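Long-range contacts in DNA repair and recombination protein RadB (Thermococcus kodakarensis, PDB 2CVH), which probably takes part in DNA repair and homologous recombination, binding DNA and hydrolysing ATP only very weakly, without promoting strand exchange: residues A[26-31]-A[182-187]; A[178-183]-A[191-196]; A[6-11]-A[205-210]; A[34-39]-A[214-219]. One frame throughout, in Å; residues are numbered along the deposited sequence.

Overall arrangement
Starting at the N terminus, helix 7-12 carries the first half of contact 3, the loop 26-31 that of contact 1, and helix 33-44 that of contact 4. Their partners come late in the chain. Contact 2 pairs the hairpin strands 178-184 and 190-197, and contact 1 borrows L182 and D183 from the first of them. Residues 205-210 then close contact 3 and 214-219 close contact 4. The loop of contact 3 encloses contacts 1 and 2; contact 4 also encloses contact 2 but crosses contacts 1 and 3. Together they tie the antiparallel half of the sheet to the phosphate-loop region and to two helices packed against it.

Contact 1. Residues A[26-31]-A[182-187]; sequences YGPYAS and LDKLPK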
loop_
_atom_site.group_PDB
_atom_site.type_symbol
_atom_site.label_atom_id
_atom_site.label_comp_id
_atom_site.label_asym_id
_atom_site.label_seq_id
_atom_site.Cartn_x
_atom_site.Cartn_y
_atom_site.Cartn_z
ATOM N N TYR A 26 -2.122 2.469 -5.877
ATOM C CA TYR A 26 -1.259 3.394 -6.576
ATOM C C TYR A 26 -1.942 4.741 -6.891
ATOM O O TYR A 26 -3.169 4.844 -6.951
ATOM C CB TYR A 26 -0.682 2.716 -7.829
ATOM C CG TYR A 26 -1.660 2.580 -8.978
ATOM C CD1 TYR A 26 -2.554 1.518 -9.041
ATOM C CD2 TYR A 26 -1.714 3.551 -9.974
ATOM C CE1 TYR A 26 -3.480 1.430 -10.055
ATOM C CE2 TYR A 26 -2.630 3.478 -10.993
ATOM C CZ TYR A 26 -3.510 2.420 -11.027
ATOM O OH TYR A 26 -4.431 2.381 -12.030
ATOM N N GLY A 27 -1.121 5.759 -7.109
ATOM C CA GLY A 27 -1.617 7.089 -7.397
ATOM C C GLY A 27 -0.485 8.077 -7.200
ATOM O O GLY A 27 0.617 7.671 -6.833
ATOM N N PRO A 28 -0.710 9.378 -7.455
ATOM C CA PRO A 28 0.307 10.424 -7.299
ATOM C C PRO A 28 0.568 10.774 -5.829
ATOM O O PRO A 28 -0.100 10.253 -4.925
ATOM C CB PRO A 28 -0.312 11.599 -8.050
ATOM C CG PRO A 28 -1.755 11.445 -7.757
ATOM C CD PRO A 28 -1.997 9.949 -7.893
ATOM N N TYR A 29 1.548 11.630 -5.577
ATOM C CA TYR A 29 1.833 12.005 -4.195
ATOM C C TYR A 29 0.643 12.762 -3.644
ATOM O O TYR A 29 -0.081 13.411 -4.392
ATOM C CB TYR A 29 3.118 12.823 -4.103
ATOM C CG TYR A 29 4.313 11.994 -4.492
ATOM C CD1 TYR A 29 4.809 12.022 -5.794
ATOM C CD2 TYR A 29 4.927 11.143 -3.570
ATOM C CE1 TYR A 29 5.890 11.229 -6.175
ATOM C CE2 TYR A 29 6.006 10.343 -3.941
ATOM C CZ TYR A 29 6.482 10.393 -5.243
ATOM O OH TYR A 29 7.559 9.623 -5.622
ATOM N N ALA A 30 0.398 12.621 -2.349
ATOM C CA ALA A 30 -0.743 13.269 -1.709
ATOM C C ALA A 30 -2.075 12.708 -2.220
ATOM O O ALA A 30 -3.142 13.251 -1.911
ATOM C CB ALA A 30 -0.686 14.781 -1.890
ATOM N N SER A 31 -2.017 11.597 -2.967
ATOM C CA SER A 31 -3.237 10.954 -3.478
ATOM C C SER A 31 -3.899 10.295 -2.285
ATOM O O SER A 31 -5.094 9.988 -2.321
ATOM C CB SER A 31 -2.915 9.893 -4.542
ATOM O OG SER A 31 -2.126 8.810 -4.026
ATOM N N LEU A 182 -5.944 5.626 -6.718
ATOM C CA LEU A 182 -6.440 6.756 -5.964
ATOM C C LEU A 182 -6.248 8.004 -6.813
ATOM O O LEU A 182 -5.171 8.231 -7.364
ATOM C CB LEU A 182 -5.694 6.897 -4.638
ATOM C CG LEU A 182 -5.551 5.704 -3.698
ATOM C CD1 LEU A 182 -4.966 6.228 -2.411
ATOM C CD2 LEU A 182 -6.867 5.017 -3.416
ATOM N N ASP A 183 -7.313 8.772 -6.985
ATOM C CA ASP A 183 -7.210 9.994 -7.772
ATOM C C ASP A 183 -7.597 11.180 -6.925
ATOM O O ASP A 183 -8.420 11.050 -5.998
ATOM C CB ASP A 183 -8.160 9.949 -8.974
ATOM C CG ASP A 183 -7.822 8.847 -9.945
ATOM O OD1 ASP A 183 -6.635 8.669 -10.298
ATOM O OD2 ASP A 183 -8.768 8.151 -10.344
ATOM N N LYS A 184 -7.080 12.348 -7.306
ATOM C CA LYS A 184 -7.386 13.599 -6.602
ATOM C C LYS A 184 -8.561 14.342 -7.220
ATOM O O LYS A 184 -8.603 14.498 -8.437
ATOM C CB LYS A 184 -6.200 14.546 -6.678
ATOM C CG LYS A 184 -4.952 14.053 -6.064
ATOM C CD LYS A 184 -3.874 15.077 -6.238
ATOM C CE LYS A 184 -2.618 14.649 -5.528
ATOM N NZ LYS A 184 -1.472 15.548 -5.821
ATOM N N LEU A 185 -9.531 14.758 -6.411
ATOM C CA LEU A 185 -10.632 15.577 -6.919
ATOM C C LEU A 185 -10.134 17.028 -6.748
ATOM O O LEU A 185 -9.313 17.290 -5.873
ATOM C CB LEU A 185 -11.931 15.283 -6.177
ATOM C CG LEU A 185 -12.529 13.904 -6.553
ATOM C CD1 LEU A 185 -13.894 13.688 -5.940
ATOM C CD2 LEU A 185 -12.673 13.789 -8.036
ATOM N N PRO A 186 -10.587 17.982 -7.594
ATOM C CA PRO A 186 -10.113 19.374 -7.474
ATOM C C PRO A 186 -10.682 20.251 -6.345
ATOM O O PRO A 186 -11.225 21.320 -6.587
ATOM C CB PRO A 186 -10.408 19.939 -8.861
ATOM C CG PRO A 186 -11.736 19.336 -9.149
ATOM C CD PRO A 186 -11.550 17.868 -8.712
ATOM N N LYS A 187 -10.590 19.755 -5.119
ATOM C CA LYS A 187 -11.023 20.450 -3.919
ATOM C C LYS A 187 -9.964 19.955 -2.959
ATOM O O LYS A 187 -9.567 18.806 -3.035
ATOM C CB LYS A 187 -12.408 20.006 -3.451
ATOM C CG LYS A 187 -13.580 20.359 -4.390
ATOM C CD LYS A 187 -13.667 19.385 -5.583
ATOM C CE LYS A 187 -15.105 19.172 -6.070
ATOM N NZ LYS A 187 -15.163 18.181 -7.178
#
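L182 N donates to Y26 O over 2.9 Å in a nearly straight bond (162° at the hydrogen) that arrives nearly along the C=O axis, and it sets strand 178-184 beside the point where the chain leaves strand 22-26. From there, residues 27-31 make the first part of the predicted ATP-binding loop, a P-loop (Walker A) of the RecA-like family, with a type II turn from P28 to S31. G27 brings its bare CA to L182 O at 3.7 Å, and P28 follows with CD at 3.6 Å from that same carbonyl oxygen. L182 turns its side chain toward the loop: CG stands anti to the carbonyl carbon (chi1 -51°), and CD1 settles 3.8 Å from S31 O. K184 covers the turn from outside. Its chain runs fully extended beyond CG, sliding past the P28 ring in the opposite direction, with P28 CG 4.0 Å from K184 CE. At the tip, K184 NZ makes a weak hydrogen bond of 2.9 Å to Y29 O, and A30 CB lies 4.1 Å from K184 NZ. The ammonium thus reaches the backbone of the turn at the protein surface, while L182 and S31 are buried beneath. The CB of Y26 leaves the backbone away from residues 182-187, and its OH hydrogen-bonds to E196 OE1. Around the loop, K33 bonds to G27 O and makes a cation-pi contact with Y29, and R191 reaches A30 O. The whole contact therefore lies between the ends of strands 22-26 and 178-184 and the start of helix 33-44, with strand 190-197 just beyond.

Contact 2. Residues A[178-183]-A[191-196]; sequences DILRLD and RVAVLE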
loop_
_atom_site.group_PDB
_atom_site.type_symbol
_atom_site.label_atom_id
_atom_site.label_comp_id
_atom_site.label_asym_id
_atom_site.label_seq_id
_atom_site.Cartn_x
_atom_site.Cartn_y
_atom_site.Cartn_z
ATOM N N ASP A 178 -5.715 -7.632 -5.936
ATOM C CA ASP A 178 -6.566 -6.471 -5.747
ATOM C C ASP A 178 -5.763 -5.232 -6.120
ATOM O O ASP A 178 -4.558 -5.155 -5.843
ATOM C CB ASP A 178 -7.043 -6.385 -4.298
ATOM C CG ASP A 178 -7.848 -7.589 -3.871
ATOM O OD1 ASP A 178 -8.239 -8.369 -4.760
ATOM O OD2 ASP A 178 -8.094 -7.747 -2.651
ATOM N N ILE A 179 -6.415 -4.286 -6.790
ATOM C CA ILE A 179 -5.751 -3.071 -7.226
ATOM C C ILE A 179 -6.684 -1.888 -7.029
ATOM O O ILE A 179 -7.835 -1.902 -7.490
ATOM C CB ILE A 179 -5.333 -3.144 -8.725
ATOM C CG1 ILE A 179 -4.432 -4.366 -8.974
ATOM C CG2 ILE A 179 -4.603 -1.866 -9.143
ATOM C CD1 ILE A 179 -3.702 -4.352 -10.310
ATOM N N LEU A 180 -6.190 -0.886 -6.312
ATOM C CA LEU A 180 -6.939 0.327 -6.048
ATOM C C LEU A 180 -6.173 1.517 -6.624
ATOM O O LEU A 180 -4.961 1.679 -6.381
ATOM C CB LEU A 180 -7.089 0.539 -4.546
ATOM C CG LEU A 180 -8.306 0.100 -3.756
ATOM C CD1 LEU A 180 -8.060 0.472 -2.296
ATOM C CD2 LEU A 180 -9.541 0.790 -4.269
ATOM N N ARG A 181 -6.872 2.351 -7.392
ATOM C CA ARG A 181 -6.248 3.544 -7.967
ATOM C C ARG A 181 -6.807 4.717 -7.158
ATOM O O ARG A 181 -8.016 4.758 -6.877
ATOM C CB ARG A 181 -6.628 3.717 -9.440
ATOM C CG ARG A 181 -5.870 4.844 -10.130
ATOM C CD ARG A 181 -6.376 5.113 -11.559
ATOM N NE ARG A 181 -7.624 5.875 -11.579
ATOM C CZ ARG A 181 -8.708 5.547 -12.283
ATOM N NH1 ARG A 181 -8.713 4.454 -13.040
ATOM N NH2 ARG A 181 -9.794 6.322 -12.248
ATOM N N LEU A 182 -5.944 5.626 -6.718
ATOM C CA LEU A 182 -6.440 6.756 -5.964
ATOM C C LEU A 182 -6.248 8.004 -6.813
ATOM O O LEU A 182 -5.171 8.231 -7.364
ATOM C CB LEU A 182 -5.694 6.897 -4.638
ATOM C CG LEU A 182 -5.551 5.704 -3.698
ATOM C CD1 LEU A 182 -4.966 6.228 -2.411
ATOM C CD2 LEU A 182 -6.867 5.017 -3.416
ATOM N N ASP A 183 -7.313 8.772 -6.985
ATOM C CA ASP A 183 -7.210 9.994 -7.772
ATOM C C ASP A 183 -7.597 11.180 -6.925
ATOM O O ASP A 183 -8.420 11.050 -5.998
ATOM C CB ASP A 183 -8.160 9.949 -8.974
ATOM C CG ASP A 183 -7.822 8.847 -9.945
ATOM O OD1 ASP A 183 -6.635 8.669 -10.298
ATOM O OD2 ASP A 183 -8.768 8.151 -10.344
ATOM N N ARG A 191 -10.617 13.133 -2.612
ATOM C CA ARG A 191 -10.062 12.018 -3.367
ATOM C C ARG A 191 -11.117 10.967 -3.698
ATOM O O ARG A 191 -12.201 10.932 -3.106
ATOM C CB ARG A 191 -8.984 11.331 -2.515
ATOM C CG ARG A 191 -7.850 12.213 -2.017
ATOM C CD ARG A 191 -6.930 12.611 -3.136
ATOM N NE ARG A 191 -5.826 13.427 -2.633
ATOM C CZ ARG A 191 -5.798 14.764 -2.630
ATOM N NH1 ARG A 191 -6.822 15.478 -3.119
ATOM N NH2 ARG A 191 -4.742 15.387 -2.109
ATOM N N VAL A 192 -10.769 10.077 -4.616
ATOM C CA VAL A 192 -11.661 8.976 -4.962
ATOM C C VAL A 192 -10.780 7.760 -5.248
ATOM O O VAL A 192 -9.695 7.888 -5.818
ATOM C CB VAL A 192 -12.562 9.312 -6.202
ATOM C CG1 VAL A 192 -11.690 9.537 -7.447
ATOM C CG2 VAL A 192 -13.654 8.196 -6.431
ATOM N N ALA A 193 -11.192 6.601 -4.758
ATOM C CA ALA A 193 -10.444 5.382 -5.034
ATOM C C ALA A 193 -11.269 4.552 -6.054
ATOM O O ALA A 193 -12.493 4.506 -5.985
ATOM C CB ALA A 193 -10.232 4.576 -3.737
ATOM N N VAL A 194 -10.601 3.945 -7.020
ATOM C CA VAL A 194 -11.296 3.114 -7.974
ATOM C C VAL A 194 -10.731 1.707 -7.844
ATOM O O VAL A 194 -9.509 1.512 -7.862
ATOM C CB VAL A 194 -11.105 3.621 -9.416
ATOM C CG1 VAL A 194 -11.866 2.723 -10.399
ATOM C CG2 VAL A 194 -11.597 5.060 -9.541
ATOM N N LEU A 195 -11.632 0.753 -7.618
ATOM C CA LEU A 195 -11.289 -0.669 -7.497
ATOM C C LEU A 195 -11.158 -1.220 -8.915
ATOM O O LEU A 195 -12.139 -1.648 -9.520
ATOM C CB LEU A 195 -12.400 -1.419 -6.772
ATOM C CG LEU A 195 -12.063 -2.841 -6.346
ATOM C CD1 LEU A 195 -10.786 -2.866 -5.500
ATOM C CD2 LEU A 195 -13.210 -3.403 -5.587
ATOM N N GLU A 196 -9.947 -1.176 -9.443
ATOM C CA GLU A 196 -9.683 -1.636 -10.794
ATOM C C GLU A 196 -9.600 -3.134 -10.920
ATOM O O GLU A 196 -9.808 -3.696 -11.999
ATOM C CB GLU A 196 -8.385 -1.037 -11.285
ATOM C CG GLU A 196 -8.386 0.428 -11.148
ATOM C CD GLU A 196 -7.337 1.036 -11.982
ATOM O OE1 GLU A 196 -6.183 0.566 -11.895
ATOM O OE2 GLU A 196 -7.683 1.951 -12.754
#
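Strands 178-184 and 190-197 form an antiparallel beta hairpin in the sheet of this RecA-like fold, with R181 facing V194 and D183 facing V192 as hydrogen-bonded pairs. R181 N to V194 O (2.8 Å) and V194 N to R181 O (2.7 Å) close one ring; D183 and V192 close the next, D183 N giving the straightest bond of the four at 174°. Toward the I179 end, E196 N makes a weak bond to I179 O, and the pairing goes on with R197. L182 opposes A193 between the two rings, and L180 opposes L195 on the far side of the first; both are non-hydrogen-bonded pairs. L182 CD2 presses on A193 CB at a tight 3.4 Å. The other face carries a salt-bridge network. R181 keeps CG anti to its own N (chi1 -173°) and bends at chi3, which brings one face of the guanidinium against V194, whose CG2 is 3.5 Å from R181 NH2. R181 NE and NH2 both grip D183 OD2 side-on, each at 2.8 Å, in the guanidinium plane and on the oxygen's syn lone pair. R181 NH1 meets E196 OE2 at 2.7 Å in a bent bond, on the anti side and tilted from both planes; the two flat groups stand 82° apart. One arginine thus joins two carboxylates, probably offsetting their mutual repulsion; E196 OE1 is hydrogen-bonded by Y26 OH. Strand 22-26 pairs with the other edge of 178-184 and strand 206-212 with that of 190-197, while helix 7-12 covers L180, A193 and L195 through L9 and L12.

Contact 3. Residues A[6-11]-A[205-210]; sequences TKSLDS and LMAYFR
With chi1 at 62°, S8 holds OG between its backbone N and carbonyl carbon and brings it to 2.9 Å from Y208 O, where it may hydrogen-bond, while L9 (chi1 -70°) swings CD2 down toward A207 and F209. This is a helix-on-sheet packing in the RecA-like fold: the short helix 7-12 near the N terminus lies over strand 206-212, and the axes of residues 7-11 and 206-210 run nearly antiparallel (157°) and approach to 7.2 Å. The apolar contact is plainer. A207 CB is met directly by the helix, touching S8 CB at 3.7 Å and L9 CD2 at 4.1 Å. L9 CD2 also comes obliquely to the F209 ring, 4.3 Å from F209 CD1, and T6 CG2 lies more loosely against F209 CB. L9 therefore bridges the two residues whose side chains point up from the strand, whereas Y208, between them, turns its side chain the other way and offers the helix its carbonyl. T6 occupies the N-cap position without making a capping bond; the first N-H groups, of K7 and S8, are taken instead by the carboxylate of D218. L9 packs as well on L36 of helix 33-44 and on I216, so the small helix is seated over several strands. F209, buried below, approaches the predicted ATP-binding loop. The closest touch on A207 comes from the helix backbone itself, where S8 O rests 3.5 Å from A207 CB.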
loop_
_atom_site.group_PDB
_atom_site.type_symbol
_atom_site.label_atom_id
_atom_site.label_comp_id
_atom_site.label_asym_id
_atom_site.label_seq_id
_atom_site.Cartn_x
_atom_site.Cartn_y
_atom_site.Cartn_z
ATOM N N THR A 6 -12.425 3.627 7.099
ATOM C CA THR A 6 -13.281 4.453 6.256
ATOM C C THR A 6 -14.443 3.598 5.727
ATOM O O THR A 6 -14.242 2.530 5.112
ATOM C CB THR A 6 -12.470 5.000 5.096
ATOM O OG1 THR A 6 -11.244 5.538 5.611
ATOM C CG2 THR A 6 -13.216 6.086 4.388
ATOM N N LYS A 7 -15.657 4.060 5.997
ATOM C CA LYS A 7 -16.880 3.374 5.596
ATOM C C LYS A 7 -16.960 3.124 4.074
ATOM O O LYS A 7 -17.336 2.050 3.633
ATOM C CB LYS A 7 -18.064 4.208 6.085
ATOM C CG LYS A 7 -19.293 3.450 6.453
ATOM C CD LYS A 7 -20.230 3.277 5.287
ATOM C CE LYS A 7 -21.463 2.482 5.699
ATOM N NZ LYS A 7 -22.374 2.310 4.536
ATOM N N SER A 8 -16.572 4.101 3.274
ATOM C CA SER A 8 -16.645 3.943 1.839
ATOM C C SER A 8 -15.607 2.981 1.301
ATOM O O SER A 8 -15.916 2.147 0.458
ATOM C CB SER A 8 -16.534 5.300 1.124
ATOM O OG SER A 8 -15.298 5.960 1.361
ATOM N N LEU A 9 -14.362 3.148 1.737
ATOM C CA LEU A 9 -13.265 2.296 1.294
ATOM C C LEU A 9 -13.514 0.834 1.697
ATOM O O LEU A 9 -13.222 -0.072 0.940
ATOM C CB LEU A 9 -11.918 2.833 1.823
ATOM C CG LEU A 9 -11.393 4.146 1.206
ATOM C CD1 LEU A 9 -10.183 4.712 1.936
ATOM C CD2 LEU A 9 -10.998 3.895 -0.242
ATOM N N ASP A 10 -14.119 0.624 2.858
ATOM C CA ASP A 10 -14.423 -0.712 3.348
ATOM C C ASP A 10 -15.560 -1.314 2.554
ATOM O O ASP A 10 -15.554 -2.512 2.315
ATOM C CB ASP A 10 -14.786 -0.699 4.846
ATOM C CG ASP A 10 -13.564 -0.537 5.754
ATOM O OD1 ASP A 10 -12.418 -0.548 5.251
ATOM O OD2 ASP A 10 -13.756 -0.360 6.974
ATOM N N SER A 11 -16.555 -0.493 2.201
ATOM C CA SER A 11 -17.701 -0.926 1.388
ATOM C C SER A 11 -17.175 -1.358 0.023
ATOM O O SER A 11 -17.498 -2.440 -0.461
ATOM C CB SER A 11 -18.710 0.215 1.185
ATOM O OG SER A 11 -19.364 0.530 2.391
ATOM N N LEU A 205 -15.935 0.053 -9.468
ATOM C CA LEU A 205 -16.616 0.825 -8.428
ATOM C C LEU A 205 -15.658 1.826 -7.734
ATOM O O LEU A 205 -14.438 1.689 -7.822
ATOM C CB LEU A 205 -17.326 -0.086 -7.429
ATOM C CG LEU A 205 -18.787 -0.467 -7.701
ATOM C CD1 LEU A 205 -18.969 -0.917 -9.143
ATOM C CD2 LEU A 205 -19.230 -1.564 -6.738
ATOM N N MET A 206 -16.230 2.831 -7.067
ATOM C CA MET A 206 -15.473 3.914 -6.433
ATOM C C MET A 206 -15.915 4.213 -5.020
ATOM O O MET A 206 -17.039 3.922 -4.648
ATOM C CB MET A 206 -15.703 5.228 -7.181
ATOM C CG MET A 206 -15.571 5.131 -8.666
ATOM S SD MET A 206 -16.372 6.523 -9.457
ATOM C CE MET A 206 -15.067 6.866 -10.551
ATOM N N ALA A 207 -15.057 4.942 -4.305
ATOM C CA ALA A 207 -15.308 5.363 -2.929
ATOM C C ALA A 207 -14.651 6.726 -2.797
ATOM O O ALA A 207 -13.481 6.908 -3.152
ATOM C CB ALA A 207 -14.675 4.387 -1.937
ATOM N N TYR A 208 -15.431 7.703 -2.362
ATOM C CA TYR A 208 -14.925 9.058 -2.161
ATOM C C TYR A 208 -14.408 9.178 -0.713
ATOM O O TYR A 208 -14.967 8.571 0.221
ATOM C CB TYR A 208 -16.054 10.077 -2.397
ATOM C CG TYR A 208 -16.475 10.162 -3.846
ATOM C CD1 TYR A 208 -15.683 10.837 -4.779
ATOM C CD2 TYR A 208 -17.623 9.495 -4.302
ATOM C CE1 TYR A 208 -16.018 10.835 -6.141
ATOM C CE2 TYR A 208 -17.969 9.492 -5.666
ATOM C CZ TYR A 208 -17.161 10.160 -6.572
ATOM O OH TYR A 208 -17.473 10.150 -7.912
ATOM N N PHE A 209 -13.334 9.927 -0.520
ATOM C CA PHE A 209 -12.825 10.116 0.826
ATOM C C PHE A 209 -12.084 11.446 0.859
ATOM O O PHE A 209 -11.907 12.076 -0.186
ATOM C CB PHE A 209 -11.923 8.918 1.237
ATOM C CG PHE A 209 -10.632 8.793 0.432
ATOM C CD1 PHE A 209 -10.607 8.106 -0.790
ATOM C CD2 PHE A 209 -9.433 9.312 0.926
ATOM C CE1 PHE A 209 -9.414 7.940 -1.492
ATOM C CE2 PHE A 209 -8.232 9.147 0.222
ATOM C CZ PHE A 209 -8.229 8.457 -0.990
ATOM N N ARG A 210 -11.684 11.890 2.048
ATOM C CA ARG A 210 -10.916 13.135 2.169
ATOM C C ARG A 210 -9.738 12.960 3.122
ATOM O O ARG A 210 -9.794 12.183 4.059
ATOM C CB ARG A 210 -11.802 14.323 2.609
ATOM C CG ARG A 210 -12.575 14.067 3.852
ATOM C CD ARG A 210 -13.540 15.177 4.190
ATOM N NE ARG A 210 -14.500 14.718 5.198
ATOM C CZ ARG A 210 -14.469 15.049 6.488
ATOM N NH1 ARG A 210 -13.522 15.854 6.958
ATOM N NH2 ARG A 210 -15.409 14.599 7.305
#

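Contact 4. Residues A[34-39]-A[214-219]; sequences TTLALQ and RGIEDV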
loop_
_atom_site.group_PDB
_atom_site.type_symbol
_atom_site.label_atom_id
_atom_site.label_comp_id
_atom_site.label_asym_id
_atom_site.label_seq_id
_atom_site.Cartn_x
_atom_site.Cartn_y
_atom_site.Cartn_z
ATOM N N THR A 34 -0.212 6.577 1.016
ATOM C CA THR A 34 0.557 6.430 2.247
ATOM C C THR A 34 -0.334 6.636 3.498
ATOM O O THR A 34 -0.279 5.863 4.468
ATOM C CB THR A 34 1.724 7.426 2.257
ATOM O OG1 THR A 34 2.489 7.253 1.048
ATOM C CG2 THR A 34 2.627 7.185 3.490
ATOM N N THR A 35 -1.196 7.644 3.459
ATOM C CA THR A 35 -2.072 7.872 4.594
ATOM C C THR A 35 -2.977 6.666 4.780
ATOM O O THR A 35 -3.259 6.270 5.904
ATOM C CB THR A 35 -2.915 9.181 4.434
ATOM O OG1 THR A 35 -2.034 10.267 4.138
ATOM C CG2 THR A 35 -3.679 9.522 5.729
ATOM N N LEU A 36 -3.417 6.066 3.678
ATOM C CA LEU A 36 -4.293 4.896 3.745
ATOM C C LEU A 36 -3.513 3.767 4.438
ATOM O O LEU A 36 -4.031 3.083 5.333
ATOM C CB LEU A 36 -4.688 4.452 2.332
ATOM C CG LEU A 36 -6.064 3.836 2.050
ATOM C CD1 LEU A 36 -5.922 2.879 0.861
ATOM C CD2 LEU A 36 -6.655 3.112 3.256
ATOM N N ALA A 37 -2.272 3.578 4.009
ATOM C CA ALA A 37 -1.407 2.555 4.585
ATOM C C ALA A 37 -1.248 2.785 6.090
ATOM O O ALA A 37 -1.472 1.860 6.890
ATOM C CB ALA A 37 -0.039 2.583 3.896
ATOM N N LEU A 38 -0.922 4.028 6.460
ATOM C CA LEU A 38 -0.737 4.428 7.860
ATOM C C LEU A 38 -1.978 4.150 8.702
ATOM O O LEU A 38 -1.885 3.604 9.802
ATOM C CB LEU A 38 -0.395 5.929 7.969
ATOM C CG LEU A 38 1.018 6.543 7.974
ATOM C CD1 LEU A 38 0.945 8.072 8.201
ATOM C CD2 LEU A 38 1.848 5.943 9.082
ATOM N N GLN A 39 -3.141 4.520 8.172
ATOM C CA GLN A 39 -4.392 4.334 8.865
ATOM C C GLN A 39 -4.791 2.886 9.024
ATOM O O GLN A 39 -5.314 2.496 10.074
ATOM C CB GLN A 39 -5.495 5.112 8.158
ATOM C CG GLN A 39 -6.869 4.990 8.804
ATOM C CD GLN A 39 -7.753 6.198 8.504
ATOM O OE1 GLN A 39 -8.930 6.068 8.147
ATOM N NE2 GLN A 39 -7.191 7.384 8.685
ATOM N N ARG A 214 -7.060 13.799 10.726
ATOM C CA ARG A 214 -7.258 12.478 11.317
ATOM C C ARG A 214 -6.800 11.333 10.422
ATOM O O ARG A 214 -6.940 10.169 10.799
ATOM C CB ARG A 214 -8.720 12.242 11.660
ATOM C CG ARG A 214 -9.378 13.376 12.379
ATOM C CD ARG A 214 -10.803 13.018 12.788
ATOM N NE ARG A 214 -10.835 11.903 13.733
ATOM C CZ ARG A 214 -11.856 11.063 13.856
ATOM N NH1 ARG A 214 -12.932 11.217 13.098
ATOM N NH2 ARG A 214 -11.788 10.046 14.709
ATOM N N GLY A 215 -6.263 11.651 9.248
ATOM C CA GLY A 215 -5.822 10.621 8.321
ATOM C C GLY A 215 -6.681 10.665 7.064
ATOM O O GLY A 215 -6.537 11.553 6.218
ATOM N N ILE A 216 -7.631 9.752 6.973
ATOM C CA ILE A 216 -8.521 9.675 5.829
ATOM C C ILE A 216 -9.909 9.483 6.367
ATOM O O ILE A 216 -10.138 8.684 7.269
ATOM C CB ILE A 216 -8.114 8.529 4.876
ATOM C CG1 ILE A 216 -7.057 9.053 3.890
ATOM C CG2 ILE A 216 -9.332 7.974 4.145
ATOM C CD1 ILE A 216 -6.377 7.979 3.086
ATOM N N GLU A 217 -10.833 10.283 5.865
ATOM C CA GLU A 217 -12.207 10.217 6.339
ATOM C C GLU A 217 -13.219 10.121 5.216
ATOM O O GLU A 217 -12.901 10.350 4.054
ATOM C CB GLU A 217 -12.525 11.457 7.206
ATOM C CG GLU A 217 -11.658 11.533 8.451
ATOM C CD GLU A 217 -12.082 12.627 9.401
ATOM O OE1 GLU A 217 -11.403 13.656 9.443
ATOM O OE2 GLU A 217 -13.075 12.452 10.131
ATOM N N ASP A 218 -14.419 9.699 5.579
ATOM C CA ASP A 218 -15.499 9.652 4.630
ATOM C C ASP A 218 -15.867 11.113 4.396
ATOM O O ASP A 218 -15.664 11.976 5.269
ATOM C CB ASP A 218 -16.673 8.892 5.207
ATOM C CG ASP A 218 -16.431 7.417 5.205
ATOM O OD1 ASP A 218 -16.380 6.873 4.090
ATOM O OD2 ASP A 218 -16.236 6.827 6.292
ATOM N N VAL A 219 -16.337 11.404 3.195
ATOM C CA VAL A 219 -16.702 12.765 2.857
ATOM C C VAL A 219 -17.954 13.152 3.612
ATOM O O VAL A 219 -18.594 12.318 4.249
ATOM C CB VAL A 219 -16.983 12.914 1.354
ATOM C CG1 VAL A 219 -15.753 12.560 0.562
ATOM C CG2 VAL A 219 -18.155 12.026 0.964
#
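I216 carries its side chain from strand 215-218 onto helix 33-44, and its atoms meet Q39, T35 and L36 in turn. CB lies beside the amide end of Q39. I216 CG1, set anti to the carbonyl carbon by a chi1 of -87°, comes 3.9 Å from T35 CG2. The chain then continues extended, so I216 CD1 meets the backbone, 3.6 Å from L36 N, and lies 4.0 Å from L36 CB. The tip of the isoleucine thus rests against the helix where T35 passes to L36. T35 answers from its own side. T35 CG2, anti to the backbone N, drops on to the start of the strand, 3.5 Å from G215 C. G215 has a backbone conformation that suits glycine, and its bare CA faces the helix. One turn further along, Q39 reaches extended, its CG anti to the backbone N, to the backbone near G215 and I216. The axes of residues 34-39 and 215-218 run at 91°, so the strand passes the helix crosswise and these few side chains make up the contact. R214 turns its tip away and salt-bridges E217 within its own segment. Strand 215-218 is the last of the sheet in this chain, next to 206-212, where F209 also packs on I216. The helix, whose first residues K33 and T34 belong to the predicted ATP site, lies on strand 106-112 through T34 and A37 and touches helix 59-67 through T35, L38 and Q39.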